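Local coordinates for protein MGS-M5 (Unidentified, PDB 4Q3N) that probably catalyses the NAD-dependent interconversion of L-lactate and pyruvate, as a lactate dehydrogenase from a deep-sea metagenome, at residues D149-H162 with E203-V216. Numbering follows the deposited sequence. Where two conformers were deposited one is given.
Sequences DTARLRYEISQYIH and EISFEDLEHIYLKV. With NA (sodium ion), chain B.
K215 NZ faces both oxygens of the E156 carboxylate, OE1 and OE2 each 3.2 Å away; this is a salt bridge, though both hydrogen bonds within it are weak. K215 bends at chi2, chi3 and chi4, each near -65°, so its chain crosses that of E156 at about a right angle and NZ ends beside both oxygens. Next to this pair, the side chain of I212 sits as a knob among L153, E156, I157 and Y160: its CG2 lies 3.7 Å from L153 CD1, while its CD1 comes equally near Y160 CE1 (3.7 Å). The Y160 ring also passes the D208 carboxylate, CE2 to CG 3.4 Å, with the planes 34° apart, and its OH makes a weak hydrogen bond to H211 ND1 (3.2 Å). Replacing Y160 by alanine would probably leave H211 ND1 without this mate and open a gap beside I212 and D208. Nearby, I204 CG2 packs on I161 CG2, and I204 O binds sodium at 2.3 Å, together with the carbonyls of I198 and M201. At the other end, a water accepts from R152 NH1 and lies within bonding distance of V216 O. The segment axes approach to 9.6 Å at 138°, so the helices run roughly antiparallel. D149, touched by V216, hydrogen-bonds H176 through OD2, consistent with the active-site Asp-His pair of the lactate/malate dehydrogenase fold, to whose C-terminal domain this helix pair belongs.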
ATOM      1  N   ASP A 149      10.673 -14.104  16.991  1.00 24.93           N
ATOM      2  CA  ASP A 149      11.865 -14.946  16.909  1.00 26.60           C
ATOM      3  C   ASP A 149      11.991 -15.511  15.480  1.00 23.76           C
ATOM      4  O   ASP A 149      13.076 -15.638  14.938  1.00 24.44           O
ATOM      5  CB  ASP A 149      11.815 -16.104  17.925  1.00 29.50           C
ATOM      6  CG  ASP A 149      11.532 -15.613  19.351  1.00 31.68           C
ATOM      7  OD1 ASP A 149      12.474 -15.206  20.004  1.00 31.33           O
ATOM      8  OD2 ASP A 149      10.356 -15.508  19.750  1.00 34.79           O
ATOM      9  N   THR A 150      10.863 -15.879  14.927  1.00 23.38           N
ATOM     10  CA  THR A 150      10.794 -16.432  13.565  1.00 23.84           C
ATOM     11  C   THR A 150      11.217 -15.378  12.503  1.00 25.77           C
ATOM     12  O   THR A 150      12.013 -15.674  11.585  1.00 24.23           O
ATOM     13  CB  THR A 150       9.375 -16.957  13.276  1.00 23.67           C
ATOM     14  OG1 THR A 150       9.142 -18.135  14.104  1.00 24.21           O
ATOM     15  CG2 THR A 150       9.222 -17.333  11.758  1.00 22.90           C
ATOM     16  N   ALA A 151      10.744 -14.147  12.657  1.00 23.83           N
ATOM     17  CA  ALA A 151      11.189 -13.071  11.769  1.00 23.76           C
ATOM     18  C   ALA A 151      12.687 -12.837  11.897  1.00 23.88           C
ATOM     19  O   ALA A 151      13.346 -12.505  10.931  1.00 24.19           O
ATOM     20  CB  ALA A 151      10.437 -11.755  12.064  1.00 22.59           C
ATOM     21  N   ARG A 152      13.226 -12.950  13.110  1.00 22.84           N
ATOM     22  CA  ARG A 152      14.654 -12.813  13.304  1.00 21.54           C
ATOM     23  C   ARG A 152      15.413 -13.911  12.579  1.00 22.86           C
ATOM     24  O   ARG A 152      16.448 -13.683  11.966  1.00 24.36           O
ATOM     25  CB  ARG A 152      14.995 -12.858  14.821  1.00 21.88           C
ATOM     26  CG  ARG A 152      14.481 -11.627  15.569  1.00 22.82           C
ATOM     27  CD  ARG A 152      14.788 -11.706  17.094  1.00 23.52           C
ATOM     28  NE  ARG A 152      14.594 -10.403  17.739  1.00 25.54           N
ATOM     29  CZ  ARG A 152      14.102 -10.280  18.963  1.00 26.60           C
ATOM     30  NH1 ARG A 152      13.725 -11.368  19.681  1.00 27.28           N
ATOM     31  NH2 ARG A 152      13.969  -9.085  19.457  1.00 24.52           N
ATOM     32  N   LEU A 153      14.944 -15.136  12.752  1.00 22.76           N
ATOM     33  CA  LEU A 153      15.528 -16.288  12.050  1.00 23.28           C
ATOM     34  C   LEU A 153      15.556 -16.071  10.519  1.00 23.90           C
ATOM     35  O   LEU A 153      16.573 -16.295   9.862  1.00 24.59           O
ATOM     36  CB  LEU A 153      14.704 -17.548  12.333  1.00 23.09           C
ATOM     37  CG  LEU A 153      15.075 -18.835  11.588  1.00 24.66           C
ATOM     38  CD1 LEU A 153      16.444 -19.332  12.085  1.00 27.56           C
ATOM     39  CD2 LEU A 153      14.032 -19.916  11.822  1.00 25.03           C
ATOM     40  N   ARG A 154      14.425 -15.653   9.955  1.00 23.74           N
ATOM     41  CA  ARG A 154      14.349 -15.400   8.514  0.50 23.17           C
ATOM     42  C   ARG A 154      15.325 -14.304   8.102  1.00 24.45           C
ATOM     43  O   ARG A 154      16.063 -14.449   7.114  1.00 25.13           O
ATOM     44  CB  ARG A 154      12.917 -15.026   8.116  0.50 22.27           C
ATOM     45  CG  ARG A 154      11.901 -16.069   8.547  0.50 23.03           C
ATOM     46  CD  ARG A 154      10.496 -15.536   8.369  0.50 24.23           C
ATOM     47  NE  ARG A 154      10.074 -15.619   6.982  0.50 23.56           N
ATOM     48  CZ  ARG A 154       8.864 -15.271   6.557  0.50 25.85           C
ATOM     49  NH1 ARG A 154       7.957 -14.830   7.419  0.50 25.32           N
ATOM     50  NH2 ARG A 154       8.557 -15.410   5.275  0.50 25.11           N
ATOM     51  N   TYR A 155      15.370 -13.221   8.882  1.00 23.29           N
ATOM     52  CA  TYR A 155      16.372 -12.184   8.633  1.00 24.15           C
ATOM     53  C   TYR A 155      17.788 -12.743   8.634  1.00 25.84           C
ATOM     54  O   TYR A 155      18.586 -12.456   7.728  1.00 25.99           O
ATOM     55  CB  TYR A 155      16.276 -11.031   9.684  1.00 23.95           C
ATOM     56  CG  TYR A 155      17.465 -10.076   9.589  1.00 26.73           C
ATOM     57  CD1 TYR A 155      17.583  -9.139   8.537  1.00 28.27           C
ATOM     58  CD2 TYR A 155      18.503 -10.136  10.519  1.00 27.78           C
ATOM     59  CE1 TYR A 155      18.715  -8.284   8.453  1.00 29.89           C
ATOM     60  CE2 TYR A 155      19.600  -9.280  10.451  1.00 31.03           C
ATOM     61  CZ  TYR A 155      19.709  -8.376   9.431  1.00 31.83           C
ATOM     62  OH  TYR A 155      20.818  -7.574   9.406  1.00 35.61           O
ATOM     63  N   GLU A 156      18.134 -13.558   9.634  1.00 26.07           N
ATOM     64  CA  GLU A 156      19.532 -14.011   9.738  1.00 26.13           C
ATOM     65  C   GLU A 156      19.908 -14.905   8.545  1.00 26.03           C
ATOM     66  O   GLU A 156      20.969 -14.767   7.960  1.00 28.46           O
ATOM     67  CB  GLU A 156      19.782 -14.786  11.043  1.00 27.32           C
ATOM     68  CG  GLU A 156      19.643 -13.920  12.346  1.00 34.29           C
ATOM     69  CD  GLU A 156      20.696 -12.815  12.455  1.00 38.24           C
ATOM     70  OE1 GLU A 156      21.706 -12.894  11.723  1.00 38.84           O
ATOM     71  OE2 GLU A 156      20.500 -11.875  13.285  1.00 39.60           O
ATOM     72  N   ILE A 157      19.041 -15.857   8.246  1.00 24.48           N
ATOM     73  CA  ILE A 157      19.255 -16.740   7.090  1.00 24.61           C
ATOM     74  C   ILE A 157      19.406 -15.907   5.810  1.00 25.86           C
ATOM     75  O   ILE A 157      20.300 -16.189   5.004  1.00 26.24           O
ATOM     76  CB  ILE A 157      18.104 -17.739   6.955  1.00 23.55           C
ATOM     77  CG1 ILE A 157      18.116 -18.751   8.129  1.00 22.26           C
ATOM     78  CG2 ILE A 157      18.154 -18.486   5.640  1.00 24.34           C
ATOM     79  CD1 ILE A 157      16.741 -19.512   8.199  1.00 27.22           C
ATOM     80  N   SER A 158      18.622 -14.836   5.670  1.00 24.56           N
ATOM     81  CA  SER A 158      18.621 -14.070   4.422  1.00 26.82           C
ATOM     82  C   SER A 158      19.950 -13.384   4.213  1.00 27.54           C
ATOM     83  O   SER A 158      20.383 -13.180   3.071  1.00 28.49           O
ATOM     84  CB  SER A 158      17.488 -13.034   4.391  1.00 28.42           C
ATOM     85  OG  SER A 158      17.822 -11.950   5.229  1.00 32.31           O
ATOM     86  N   GLN A 159      20.608 -13.017   5.309  1.00 27.76           N
ATOM     87  CA  GLN A 159      21.905 -12.399   5.221  1.00 27.07           C
ATOM     88  C   GLN A 159      22.998 -13.365   4.735  1.00 27.51           C
ATOM     89  O   GLN A 159      24.016 -12.907   4.208  1.00 28.53           O
ATOM     90  CB  GLN A 159      22.316 -11.772   6.600  1.00 34.11           C
ATOM     91  CG  GLN A 159      21.395 -10.650   7.038  1.00 35.78           C
ATOM     92  CD  GLN A 159      21.126  -9.621   5.954  1.00 38.42           C
ATOM     93  OE1 GLN A 159      21.920  -8.714   5.765  1.00 41.71           O
ATOM     94  NE2 GLN A 159      19.976  -9.742   5.251  1.00 40.54           N
ATOM     95  N   TYR A 160      22.851 -14.666   4.967  1.00 24.21           N
ATOM     96  CA  TYR A 160      23.818 -15.629   4.396  1.00 24.13           C
ATOM     97  C   TYR A 160      23.576 -15.842   2.878  1.00 27.21           C
ATOM     98  O   TYR A 160      24.500 -15.817   2.068  1.00 27.05           O
ATOM     99  CB  TYR A 160      23.725 -17.015   5.087  1.00 27.40           C
ATOM    100  CG  TYR A 160      24.432 -16.996   6.423  1.00 29.11           C
ATOM    101  CD1 TYR A 160      23.795 -16.482   7.535  1.00 29.90           C
ATOM    102  CD2 TYR A 160      25.748 -17.467   6.552  1.00 29.87           C
ATOM    103  CE1 TYR A 160      24.448 -16.418   8.777  1.00 30.35           C
ATOM    104  CE2 TYR A 160      26.418 -17.376   7.793  1.00 34.12           C
ATOM    105  CZ  TYR A 160      25.737 -16.871   8.891  1.00 32.68           C
ATOM    106  OH  TYR A 160      26.333 -16.801  10.138  1.00 34.92           O
ATOM    107  N   ILE A 161      22.330 -16.075   2.513  1.00 24.04           N
ATOM    108  CA  ILE A 161      22.069 -16.553   1.142  1.00 25.70           C
ATOM    109  C   ILE A 161      21.589 -15.464   0.193  1.00 26.90           C
ATOM    110  O   ILE A 161      21.390 -15.730  -1.003  1.00 26.96           O
ATOM    111  CB  ILE A 161      21.041 -17.696   1.154  1.00 24.67           C
ATOM    112  CG1 ILE A 161      19.726 -17.240   1.801  1.00 23.83           C
ATOM    113  CG2 ILE A 161      21.588 -18.884   1.989  1.00 27.23           C
ATOM    114  CD1 ILE A 161      18.573 -18.246   1.615  1.00 24.66           C
ATOM    115  N   HIS A 162      21.444 -14.249   0.708  1.00 25.75           N
ATOM    116  CA  HIS A 162      21.080 -13.076  -0.110  1.00 26.55           C
ATOM    117  C   HIS A 162      19.788 -13.353  -0.914  1.00 25.79           C
ATOM    118  O   HIS A 162      19.742 -13.127  -2.135  1.00 24.47           O
ATOM    119  CB  HIS A 162      22.230 -12.714  -1.052  1.00 30.76           C
ATOM    120  CG  HIS A 162      23.533 -12.555  -0.327  1.00 36.05           C
ATOM    121  ND1 HIS A 162      24.640 -13.334  -0.595  1.00 38.78           N
ATOM    122  CD2 HIS A 162      23.874 -11.756   0.716  1.00 38.11           C
ATOM    123  CE1 HIS A 162      25.625 -12.985   0.224  1.00 40.20           C
ATOM    124  NE2 HIS A 162      25.184 -12.033   1.029  1.00 39.79           N
ATOM    125  N   GLU A 203      27.455 -20.191   0.180  1.00 34.82           N
ATOM    126  CA  GLU A 203      27.085 -19.130   1.122  1.00 36.15           C
ATOM    127  C   GLU A 203      26.612 -19.613   2.501  1.00 37.55           C
ATOM    128  O   GLU A 203      26.570 -18.831   3.433  1.00 35.07           O
ATOM    129  CB  GLU A 203      25.967 -18.261   0.526  1.00 34.25           C
ATOM    130  CG  GLU A 203      26.422 -17.338  -0.605  1.00 35.45           C
ATOM    131  CD  GLU A 203      26.493 -18.016  -1.999  1.00 47.84           C
ATOM    132  OE1 GLU A 203      26.308 -19.248  -2.118  1.00 46.84           O
ATOM    133  OE2 GLU A 203      26.748 -17.291  -2.982  1.00 49.56           O
ATOM    134  N   ILE A 204      26.167 -20.861   2.623  1.00 36.46           N
ATOM    135  CA  ILE A 204      25.615 -21.316   3.902  1.00 33.67           C
ATOM    136  C   ILE A 204      26.003 -22.780   4.156  1.00 35.64           C
ATOM    137  O   ILE A 204      25.959 -23.625   3.262  1.00 34.39           O
ATOM    138  CB  ILE A 204      24.086 -21.114   3.989  1.00 31.99           C
ATOM    139  CG1 ILE A 204      23.591 -21.299   5.427  1.00 30.40           C
ATOM    140  CG2 ILE A 204      23.303 -21.993   2.962  1.00 29.83           C
ATOM    141  CD1 ILE A 204      22.219 -20.581   5.696  1.00 28.06           C
ATOM    142  N   SER A 205      26.457 -23.043   5.384  1.00 35.84           N
ATOM    143  CA  SER A 205      26.915 -24.377   5.758  0.50 37.08           C
ATOM    144  C   SER A 205      26.200 -24.853   7.020  1.00 37.59           C
ATOM    145  O   SER A 205      25.538 -24.075   7.708  1.00 35.25           O
ATOM    146  CB  SER A 205      28.443 -24.402   5.998  0.50 38.14           C
ATOM    147  OG  SER A 205      29.183 -23.978   4.867  0.50 39.07           O
ATOM    148  N   PHE A 206      26.355 -26.137   7.332  1.00 43.11           N
ATOM    149  CA  PHE A 206      25.818 -26.695   8.578  1.00 47.30           C
ATOM    150  C   PHE A 206      26.266 -25.891   9.808  1.00 45.71           C
ATOM    151  O   PHE A 206      25.468 -25.639  10.698  1.00 44.11           O
ATOM    152  CB  PHE A 206      26.229 -28.166   8.692  1.00 54.31           C
ATOM    153  CG  PHE A 206      25.554 -28.907   9.806  1.00 59.27           C
ATOM    154  CD1 PHE A 206      24.273 -29.443   9.632  1.00 63.87           C
ATOM    155  CD2 PHE A 206      26.211 -29.109  11.033  1.00 61.38           C
ATOM    156  CE1 PHE A 206      23.641 -30.154  10.686  1.00 62.92           C
ATOM    157  CE2 PHE A 206      25.596 -29.810  12.085  1.00 63.66           C
ATOM    158  CZ  PHE A 206      24.317 -30.335  11.921  1.00 63.72           C
ATOM    159  N   GLU A 207      27.525 -25.438   9.849  1.00 47.78           N
ATOM    160  CA  GLU A 207      28.034 -24.689  11.014  1.00 49.41           C
ATOM    161  C   GLU A 207      27.320 -23.386  11.216  1.00 45.04           C
ATOM    162  O   GLU A 207      27.207 -22.894  12.345  1.00 42.98           O
ATOM    163  CB  GLU A 207      29.533 -24.393  10.882  1.00 57.06           C
ATOM    164  CG  GLU A 207      30.412 -25.633  10.915  1.00 64.21           C
ATOM    165  CD  GLU A 207      30.298 -26.481   9.647  1.00 71.48           C
ATOM    166  OE1 GLU A 207      30.320 -25.910   8.527  1.00 72.44           O
ATOM    167  OE2 GLU A 207      30.190 -27.726   9.776  1.00 78.96           O
ATOM    168  N   ASP A 208      26.837 -22.810  10.118  1.00 41.15           N
ATOM    169  CA  ASP A 208      26.183 -21.524  10.221  1.00 38.73           C
ATOM    170  C   ASP A 208      24.869 -21.660  10.978  1.00 36.05           C
ATOM    171  O   ASP A 208      24.372 -20.687  11.559  1.00 33.31           O
ATOM    172  CB  ASP A 208      25.934 -20.927   8.804  1.00 35.93           C
ATOM    173  CG  ASP A 208      27.222 -20.694   8.056  1.00 39.41           C
ATOM    174  OD1 ASP A 208      28.265 -20.363   8.716  1.00 38.42           O
ATOM    175  OD2 ASP A 208      27.212 -20.879   6.825  1.00 39.21           O
ATOM    176  N   LEU A 209      24.279 -22.858  10.930  1.00 36.21           N
ATOM    177  CA  LEU A 209      22.944 -23.057  11.471  1.00 34.67           C
ATOM    178  C   LEU A 209      22.967 -22.877  12.988  1.00 33.61           C
ATOM    179  O   LEU A 209      22.111 -22.226  13.550  1.00 33.25           O
ATOM    180  CB  LEU A 209      22.402 -24.454  11.132  1.00 37.16           C
ATOM    181  CG  LEU A 209      22.189 -24.740   9.633  1.00 39.32           C
ATOM    182  CD1 LEU A 209      21.519 -26.111   9.400  1.00 40.29           C
ATOM    183  CD2 LEU A 209      21.431 -23.610   8.975  1.00 37.90           C
ATOM    184  N   GLU A 210      23.952 -23.484  13.641  1.00 33.50           N
ATOM    185  CA  GLU A 210      24.055 -23.381  15.093  1.00 34.40           C
ATOM    186  C   GLU A 210      24.337 -21.935  15.452  1.00 31.90           C
ATOM    187  O   GLU A 210      23.743 -21.404  16.397  1.00 32.02           O
ATOM    188  CB  GLU A 210      25.138 -24.331  15.641  1.00 37.92           C
ATOM    189  CG  GLU A 210      25.262 -24.400  17.194  1.00 73.12           C
ATOM    190  CD  GLU A 210      24.010 -24.928  17.908  1.00 72.13           C
ATOM    191  OE1 GLU A 210      23.120 -25.542  17.264  1.00 71.85           O
ATOM    192  OE2 GLU A 210      23.912 -24.721  19.136  1.00 72.25           O
ATOM    193  N   HIS A 211      25.170 -21.264  14.657  1.00 31.92           N
ATOM    194  CA  HIS A 211      25.444 -19.853  14.908  1.00 32.29           C
ATOM    195  C   HIS A 211      24.177 -19.018  14.830  1.00 31.18           C
ATOM    196  O   HIS A 211      23.923 -18.157  15.665  1.00 30.92           O
ATOM    197  CB  HIS A 211      26.436 -19.295  13.915  1.00 34.34           C
ATOM    198  CG  HIS A 211      26.687 -17.841  14.124  1.00 36.22           C
ATOM    199  ND1 HIS A 211      26.179 -16.866  13.301  1.00 35.17           N
ATOM    200  CD2 HIS A 211      27.355 -17.190  15.098  1.00 35.97           C
ATOM    201  CE1 HIS A 211      26.544 -15.679  13.742  1.00 34.61           C
ATOM    202  NE2 HIS A 211      27.252 -15.848  14.841  1.00 38.13           N
ATOM    203  N   ILE A 212      23.385 -19.278  13.793  1.00 30.27           N
ATOM    204  CA  ILE A 212      22.130 -18.553  13.597  1.00 28.79           C
ATOM    205  C   ILE A 212      21.169 -18.771  14.773  1.00 28.30           C
ATOM    206  O   ILE A 212      20.535 -17.817  15.245  1.00 28.05           O
ATOM    207  CB  ILE A 212      21.445 -18.977  12.227  1.00 30.09           C
ATOM    208  CG1 ILE A 212      22.283 -18.408  11.075  1.00 30.52           C
ATOM    209  CG2 ILE A 212      19.997 -18.489  12.193  1.00 28.54           C
ATOM    210  CD1 ILE A 212      21.927 -18.973   9.597  1.00 30.01           C
ATOM    211  N   TYR A 213      21.073 -20.013  15.253  1.00 28.19           N
ATOM    212  CA  TYR A 213      20.247 -20.274  16.434  1.00 30.02           C
ATOM    213  C   TYR A 213      20.722 -19.412  17.616  1.00 29.98           C
ATOM    214  O   TYR A 213      19.918 -18.757  18.287  1.00 29.26           O
ATOM    215  CB  TYR A 213      20.257 -21.779  16.787  1.00 33.84           C
ATOM    216  CG  TYR A 213      19.900 -22.098  18.246  1.00 38.73           C
ATOM    217  CD1 TYR A 213      18.582 -22.036  18.735  1.00 39.60           C
ATOM    218  CD2 TYR A 213      20.894 -22.450  19.122  1.00 42.65           C
ATOM    219  CE1 TYR A 213      18.317 -22.338  20.127  1.00 42.07           C
ATOM    220  CE2 TYR A 213      20.649 -22.734  20.445  1.00 47.53           C
ATOM    221  CZ  TYR A 213      19.375 -22.679  20.950  1.00 45.77           C
ATOM    222  OH  TYR A 213      19.228 -22.963  22.305  1.00 49.77           O
ATOM    223  N   LEU A 214      22.033 -19.384  17.850  1.00 29.35           N
ATOM    224  CA  LEU A 214      22.584 -18.571  18.944  1.00 29.86           C
ATOM    225  C   LEU A 214      22.248 -17.100  18.766  1.00 29.84           C
ATOM    226  O   LEU A 214      21.837 -16.426  19.722  1.00 29.58           O
ATOM    227  CB  LEU A 214      24.095 -18.764  19.031  1.00 31.09           C
ATOM    228  CG  LEU A 214      24.557 -20.197  19.361  1.00 32.84           C
ATOM    229  CD1 LEU A 214      26.085 -20.364  19.508  1.00 32.72           C
ATOM    230  CD2 LEU A 214      23.861 -20.685  20.619  1.00 33.01           C
ATOM    231  N   LYS A 215      22.371 -16.605  17.532  1.00 28.64           N
ATOM    232  CA  LYS A 215      22.029 -15.198  17.245  1.00 28.90           C
ATOM    233  C   LYS A 215      20.579 -14.917  17.572  1.00 29.07           C
ATOM    234  O   LYS A 215      20.214 -13.870  18.118  1.00 30.45           O
ATOM    235  CB  LYS A 215      22.257 -14.863  15.740  1.00 44.09           C
ATOM    236  CG  LYS A 215      23.703 -14.674  15.329  1.00 48.80           C
ATOM    237  CD  LYS A 215      24.276 -13.399  15.973  1.00 54.97           C
ATOM    238  CE  LYS A 215      23.547 -12.133  15.461  1.00 64.00           C
ATOM    239  NZ  LYS A 215      23.655 -11.861  13.984  1.00 63.79           N
ATOM    240  N   VAL A 216      19.720 -15.840  17.177  1.00 27.50           N
ATOM    241  CA  VAL A 216      18.300 -15.660  17.471  1.00 27.10           C
ATOM    242  C   VAL A 216      18.040 -15.676  18.981  1.00 28.33           C
ATOM    243  O   VAL A 216      17.309 -14.824  19.511  1.00 28.61           O
ATOM    244  CB  VAL A 216      17.451 -16.747  16.764  1.00 28.75           C
ATOM    245  CG1 VAL A 216      15.994 -16.745  17.274  1.00 28.38           C
ATOM    246  CG2 VAL A 216      17.497 -16.544  15.258  1.00 27.26           C
TER
HETATM  247 NA    NA B 401      26.949 -24.907   1.690  1.00 37.28          NA
HETATM  248  O   HOH W   1      14.564 -14.121  19.217  1.00 28.84           O
HETATM  249  O   HOH W   2      24.637 -15.244  -3.072  1.00 45.72           O
HETATM  250  O   HOH W   3      29.106 -24.090   2.447  1.00 50.68           O
HETATM  251  O   HOH W   4      28.273 -25.794  -0.471  1.00 48.47           O
HETATM  252  O   HOH W   5      27.884 -26.758   2.772  1.00 37.55           O